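Local coordinates for protein Pab-dependent poly(a)-specific ribonuclease subunit PAN2 (Neurospora crassa, PDB 4CZW) that probably acts as the catalytic subunit of the PAN deadenylation complex, an exonuclease that shortens the poly(A) tails of messenger RNA, at residues A[2-7]-A[374-379]; A[344-349]-A[362-367]. All coordinates share one frame; numbering follows the deposited sequence.

How the contacts relate
From the N terminus, residues 2-7 come first, and contact 1 fastens them to the short helix 374-377 and the residues after it. That closes a very long loop, which takes in both zinc sites and most of the pseudo-UCH (USP-like) domain. Contact 2 lies wholly within this loop and closes a far shorter one, pairing 344-349 with 362-367 across a 12-residue connection, so the two contacts nest and do not cross. Their centres are about 14 Å apart, and they touch, for instance Trp3 CZ3 against Leu363 CD2 at 4.3 Å. Contact 1 ties the N-terminal segment to the outside of the domain, while contact 2 joins neighbouring strands of its large mixed sheet.

Contact 1 (A[2-7]-A[374-379]); sequences HWSLRP and KVEALT
A one-turn 3-10 segment at the N terminus of the USP-like domain is held to helix 374-377 by Ser4 and Glu376. Ser4 N reaches Glu376 OE1 at 3.0 Å, nearly straight and on the syn lone pair, while Ser4 OG donates to Glu376 OE2 at 2.6 Å from above the carboxylate plane. A small hydroxyl residue suits this place, because amide and side chain together clasp both oxygens and hold the carboxylate against rotation. Glu376 gets there with its chain bent at the second torsion (chi2 68°). His2 puts one ring face on Val375, whose CG1 makes a CH-pi contact 3.9 Å from the ring centroid; the edge at His2 CD2 lies 3.2 Å from Glu376 OE1. Thr379 offers its methyl, CG2, to Ser4 CB at 3.6 Å. A leucine in place of Glu376 would probably leave the Ser4 amide and hydroxyl without these acceptors and Tyr13 OH without this partner. Tyr13 OH also bonds to Glu376 OE2, and Lys385, on strand 385-394, bonds to Ser4 OG and Thr379 O. On its other side the helix rests on strand 361-365, where Ala377 touches Trp361.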
loop_
_atom_site.group_PDB
_atom_site.type_symbol
_atom_site.label_atom_id
_atom_site.label_comp_id
_atom_site.label_asym_id
_atom_site.label_seq_id
_atom_site.Cartn_x
_atom_site.Cartn_y
_atom_site.Cartn_z
ATOM N N HIS A 2 6.237 -30.604 -2.357
ATOM C CA HIS A 2 6.249 -29.142 -2.357
ATOM C C HIS A 2 7.110 -28.589 -1.218
ATOM O O HIS A 2 7.491 -29.324 -0.304
ATOM C CB HIS A 2 4.823 -28.590 -2.272
ATOM C CG HIS A 2 3.961 -29.278 -1.261
ATOM N ND1 HIS A 2 3.278 -30.444 -1.535
ATOM C CD2 HIS A 2 3.653 -28.953 0.018
ATOM C CE1 HIS A 2 2.596 -30.812 -0.465
ATOM N NE2 HIS A 2 2.805 -29.926 0.490
ATOM N N TRP A 3 7.400 -27.292 -1.285
ATOM C CA TRP A 3 8.379 -26.640 -0.416
ATOM C C TRP A 3 8.066 -26.707 1.079
ATOM O O TRP A 3 8.975 -26.852 1.896
ATOM C CB TRP A 3 8.530 -25.174 -0.834
ATOM C CG TRP A 3 8.970 -24.994 -2.256
ATOM C CD1 TRP A 3 9.797 -25.813 -2.968
ATOM C CD2 TRP A 3 8.594 -23.934 -3.145
ATOM N NE1 TRP A 3 9.965 -25.323 -4.242
ATOM C CE2 TRP A 3 9.236 -24.170 -4.377
ATOM C CE3 TRP A 3 7.778 -22.804 -3.016
ATOM C CZ2 TRP A 3 9.088 -23.318 -5.474
ATOM C CZ3 TRP A 3 7.632 -21.960 -4.105
ATOM C CH2 TRP A 3 8.283 -22.222 -5.318
ATOM N N SER A 4 6.790 -26.599 1.438
ATOM C CA SER A 4 6.399 -26.539 2.843
ATOM C C SER A 4 6.608 -27.855 3.591
ATOM O O SER A 4 6.468 -27.906 4.816
ATOM C CB SER A 4 4.936 -26.110 2.963
ATOM O OG SER A 4 4.766 -24.767 2.542
ATOM N N LEU A 5 6.938 -28.913 2.858
ATOM C CA LEU A 5 7.164 -30.222 3.461
ATOM C C LEU A 5 8.605 -30.378 3.936
ATOM O O LEU A 5 8.936 -31.337 4.632
ATOM C CB LEU A 5 6.820 -31.333 2.469
ATOM C CG LEU A 5 5.365 -31.411 2.007
ATOM C CD1 LEU A 5 5.159 -32.605 1.091
ATOM C CD2 LEU A 5 4.429 -31.481 3.204
ATOM N N ARG A 6 9.460 -29.434 3.559
ATOM C CA ARG A 6 10.866 -29.476 3.946
ATOM C C ARG A 6 11.045 -29.127 5.423
ATOM O O ARG A 6 10.315 -28.295 5.962
ATOM C CB ARG A 6 11.690 -28.527 3.070
ATOM C CG ARG A 6 11.535 -28.738 1.562
ATOM C CD ARG A 6 12.256 -29.986 1.057
ATOM N NE ARG A 6 11.522 -31.213 1.355
ATOM C CZ ARG A 6 10.546 -31.705 0.599
ATOM N NH1 ARG A 6 10.178 -31.076 -0.509
ATOM N NH2 ARG A 6 9.935 -32.827 0.952
ATOM N N PRO A 7 12.025 -29.765 6.084
ATOM C CA PRO A 7 12.280 -29.532 7.511
ATOM C C PRO A 7 12.777 -28.119 7.793
ATOM O O PRO A 7 12.674 -27.642 8.923
ATOM C CB PRO A 7 13.359 -30.567 7.846
ATOM C CG PRO A 7 14.035 -30.842 6.545
ATOM C CD PRO A 7 12.949 -30.762 5.516
ATOM N N LYS A 374 -2.458 -24.597 -4.549
ATOM C CA LYS A 374 -3.344 -24.357 -3.417
ATOM C C LYS A 374 -2.856 -25.122 -2.192
ATOM O O LYS A 374 -2.925 -24.623 -1.069
ATOM C CB LYS A 374 -4.780 -24.767 -3.749
ATOM C CG LYS A 374 -5.779 -24.414 -2.658
ATOM C CD LYS A 374 -6.932 -25.405 -2.603
ATOM C CE LYS A 374 -7.706 -25.436 -3.908
ATOM N NZ LYS A 374 -8.868 -26.364 -3.834
ATOM N N VAL A 375 -2.362 -26.334 -2.426
ATOM C CA VAL A 375 -1.847 -27.185 -1.360
ATOM C C VAL A 375 -0.701 -26.508 -0.617
ATOM O O VAL A 375 -0.723 -26.406 0.609
ATOM C CB VAL A 375 -1.363 -28.541 -1.910
ATOM C CG1 VAL A 375 -0.634 -29.326 -0.832
ATOM C CG2 VAL A 375 -2.535 -29.337 -2.461
ATOM N N GLU A 376 0.291 -26.044 -1.369
ATOM C CA GLU A 376 1.447 -25.356 -0.805
ATOM C C GLU A 376 1.039 -24.109 -0.027
ATOM O O GLU A 376 1.589 -23.820 1.036
ATOM C CB GLU A 376 2.435 -24.986 -1.915
ATOM C CG GLU A 376 3.556 -24.052 -1.485
ATOM C CD GLU A 376 4.525 -24.697 -0.511
ATOM O OE1 GLU A 376 4.551 -25.943 -0.424
ATOM O OE2 GLU A 376 5.265 -23.954 0.167
ATOM N N ALA A 377 0.066 -23.377 -0.561
ATOM C CA ALA A 377 -0.423 -22.163 0.082
ATOM C C ALA A 377 -1.184 -22.480 1.364
ATOM O O ALA A 377 -1.258 -21.653 2.275
ATOM C CB ALA A 377 -1.305 -21.379 -0.875
ATOM N N LEU A 378 -1.749 -23.681 1.431
ATOM C CA LEU A 378 -2.524 -24.099 2.594
ATOM C C LEU A 378 -1.789 -25.166 3.400
ATOM O O LEU A 378 -2.390 -25.862 4.216
ATOM C CB LEU A 378 -3.898 -24.615 2.160
ATOM C CG LEU A 378 -4.771 -23.613 1.402
ATOM C CD1 LEU A 378 -6.116 -24.226 1.041
ATOM C CD2 LEU A 378 -4.956 -22.340 2.215
ATOM N N THR A 379 -0.487 -25.289 3.162
ATOM C CA THR A 379 0.347 -26.213 3.924
ATOM C C THR A 379 1.228 -25.441 4.897
ATOM O O THR A 379 1.879 -24.467 4.519
ATOM C CB THR A 379 1.236 -27.073 3.006
ATOM O OG1 THR A 379 0.417 -27.772 2.060
ATOM C CG2 THR A 379 2.032 -28.081 3.822
#

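Contact 2 (A[344-349]-A[362-367]); sequences ATVNVG and HLFNDF
Four backbone hydrogen bonds join Ala344 and Val346 to Phe364 and His362, making two hydrogen-bonded antiparallel pairs. Ala344 N donates to Phe364 O at 3.1 Å, and Phe364 N returns a bond to Ala344 O. Val346 N to His362 O measures 3.0 Å, and His362 N to Val346 O 2.8 Å. Between them sits the non-hydrogen-bonded pair Thr345-Leu363, where Thr345 CA makes a CA-H...O contact with His362 O.

The apolar contacts lie mostly on the face bearing Ala344, Val346, His362 and Phe364. The Phe364 side chain leaves with CG anti to its carbonyl carbon (chi1 -70°), and its ring runs beside strand 344-347 toward Val348. Phe364 CE2 lies 4.1 Å from Val346 CB, and Val348 CG1 stands at the ring edge near CZ. A small alanine suits position 344, because its methyl is buried among Phe364, with Ala344 CB 3.9 Å from Phe364 CB, and Ser52 and Val56 of helix 51-58. Val348 CG2 approaches His362 ND1 at 3.6 Å, the two side chains crossing at about a right angle. On the other face Thr345 CG2 meets Leu363 CD1, and Thr345 also packs on Thr328 and Val330 of strand 321-334.

Polar groups act chiefly at the ends. Asn347 OD1 accepts from Gly349 N at 3.0 Å, an Asx turn; a glycine fits here, since a CB would come very close to that oxygen. His362 ND1 bonds to Arg360 O, while its ring meets Tyr38 edge-to-face.

Together these pair two strands consecutive in sequence, 339-347 and 361-365, within the large mixed sheet of the USP-like fold. Helix 51-58 packs on the Ala344-Phe364 face through Val56, Ser52 and Gln55, consistent with the helix packed on a sheet in papain-like cysteine proteases, kept here in a domain predicted to be inactive and to serve as a scaffold.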
loop_
_atom_site.group_PDB
_atom_site.type_symbol
_atom_site.label_atom_id
_atom_site.label_comp_id
_atom_site.label_asym_id
_atom_site.label_seq_id
_atom_site.Cartn_x
_atom_site.Cartn_y
_atom_site.Cartn_z
ATOM N N ALA A 344 3.979 -13.580 2.211
ATOM C CA ALA A 344 2.541 -13.566 1.981
ATOM C C ALA A 344 2.135 -14.570 0.909
ATOM O O ALA A 344 2.642 -14.535 -0.212
ATOM C CB ALA A 344 2.083 -12.167 1.594
ATOM N N THR A 345 1.227 -15.470 1.269
ATOM C CA THR A 345 0.657 -16.411 0.315
ATOM C C THR A 345 -0.767 -15.983 -0.012
ATOM O O THR A 345 -1.670 -16.115 0.814
ATOM C CB THR A 345 0.662 -17.851 0.855
ATOM O OG1 THR A 345 -0.037 -17.898 2.105
ATOM C CG2 THR A 345 2.089 -18.334 1.062
ATOM N N VAL A 346 -0.962 -15.462 -1.220
ATOM C CA VAL A 346 -2.227 -14.838 -1.593
ATOM C C VAL A 346 -2.820 -15.428 -2.871
ATOM O O VAL A 346 -2.105 -15.687 -3.838
ATOM C CB VAL A 346 -2.048 -13.313 -1.786
ATOM C CG1 VAL A 346 -3.363 -12.655 -2.173
ATOM C CG2 VAL A 346 -1.482 -12.678 -0.525
ATOM N N ASN A 347 -4.133 -15.646 -2.862
ATOM C CA ASN A 347 -4.860 -16.008 -4.072
ATOM C C ASN A 347 -5.247 -14.744 -4.834
ATOM O O ASN A 347 -6.226 -14.080 -4.493
ATOM C CB ASN A 347 -6.103 -16.833 -3.729
ATOM C CG ASN A 347 -6.705 -17.526 -4.940
ATOM O OD1 ASN A 347 -6.671 -17.004 -6.055
ATOM N ND2 ASN A 347 -7.260 -18.712 -4.724
ATOM N N VAL A 348 -4.477 -14.417 -5.868
ATOM C CA VAL A 348 -4.678 -13.176 -6.612
ATOM C C VAL A 348 -5.901 -13.229 -7.525
ATOM O O VAL A 348 -6.207 -12.258 -8.218
ATOM C CB VAL A 348 -3.443 -12.830 -7.467
ATOM C CG1 VAL A 348 -2.213 -12.685 -6.586
ATOM C CG2 VAL A 348 -3.221 -13.889 -8.536
ATOM N N GLY A 349 -6.597 -14.360 -7.522
ATOM C CA GLY A 349 -7.769 -14.533 -8.359
ATOM C C GLY A 349 -8.995 -13.813 -7.834
ATOM O O GLY A 349 -9.931 -13.542 -8.587
ATOM N N HIS A 362 -0.102 -17.226 -5.036
ATOM C CA HIS A 362 1.265 -16.766 -5.254
ATOM C C HIS A 362 1.996 -16.524 -3.938
ATOM O O HIS A 362 1.395 -16.109 -2.947
ATOM C CB HIS A 362 1.277 -15.485 -6.089
ATOM C CG HIS A 362 0.955 -15.701 -7.534
ATOM N ND1 HIS A 362 -0.324 -15.944 -7.985
ATOM C CD2 HIS A 362 1.749 -15.712 -8.631
ATOM C CE1 HIS A 362 -0.304 -16.093 -9.298
ATOM N NE2 HIS A 362 0.942 -15.957 -9.714
ATOM N N LEU A 363 3.299 -16.784 -3.939
ATOM C CA LEU A 363 4.138 -16.518 -2.779
ATOM C C LEU A 363 4.820 -15.160 -2.909
ATOM O O LEU A 363 5.621 -14.945 -3.817
ATOM C CB LEU A 363 5.185 -17.620 -2.607
ATOM C CG LEU A 363 6.306 -17.342 -1.603
ATOM C CD1 LEU A 363 5.749 -17.136 -0.203
ATOM C CD2 LEU A 363 7.332 -18.465 -1.618
ATOM N N PHE A 364 4.494 -14.247 -2.000
ATOM C CA PHE A 364 5.100 -12.923 -2.005
ATOM C C PHE A 364 6.172 -12.800 -0.928
ATOM O O PHE A 364 5.931 -12.237 0.141
ATOM C CB PHE A 364 4.034 -11.840 -1.813
ATOM C CG PHE A 364 3.116 -11.678 -2.992
ATOM C CD1 PHE A 364 3.447 -10.820 -4.029
ATOM C CD2 PHE A 364 1.924 -12.378 -3.062
ATOM C CE1 PHE A 364 2.605 -10.666 -5.115
ATOM C CE2 PHE A 364 1.078 -12.228 -4.145
ATOM C CZ PHE A 364 1.419 -11.371 -5.173
ATOM N N ASN A 365 7.351 -13.340 -1.213
ATOM C CA ASN A 365 8.496 -13.197 -0.323
ATOM C C ASN A 365 9.254 -11.921 -0.658
ATOM O O ASN A 365 10.266 -11.956 -1.361
ATOM C CB ASN A 365 9.416 -14.416 -0.425
ATOM C CG ASN A 365 10.569 -14.365 0.561
ATOM O OD1 ASN A 365 10.604 -13.517 1.454
ATOM N ND2 ASN A 365 11.516 -15.282 0.408
ATOM N N ASP A 366 8.749 -10.799 -0.148
ATOM C CA ASP A 366 9.265 -9.474 -0.481
ATOM C C ASP A 366 9.248 -9.254 -1.993
ATOM O O ASP A 366 8.192 -9.331 -2.619
ATOM C CB ASP A 366 10.674 -9.280 0.085
ATOM C CG ASP A 366 10.676 -9.117 1.594
ATOM O OD1 ASP A 366 9.820 -8.370 2.113
ATOM O OD2 ASP A 366 11.529 -9.737 2.263
ATOM N N PHE A 367 10.410 -8.986 -2.580
ATOM C CA PHE A 367 10.476 -8.741 -4.019
ATOM C C PHE A 367 10.650 -10.039 -4.803
ATOM O O PHE A 367 10.795 -10.022 -6.025
ATOM C CB PHE A 367 11.602 -7.756 -4.354
ATOM C CG PHE A 367 12.952 -8.160 -3.830
ATOM C CD1 PHE A 367 13.798 -8.952 -4.589
ATOM C CD2 PHE A 367 13.384 -7.728 -2.586
ATOM C CE1 PHE A 367 15.042 -9.319 -4.113
ATOM C CE2 PHE A 367 14.627 -8.091 -2.104
ATOM C CZ PHE A 367 15.458 -8.884 -2.869
#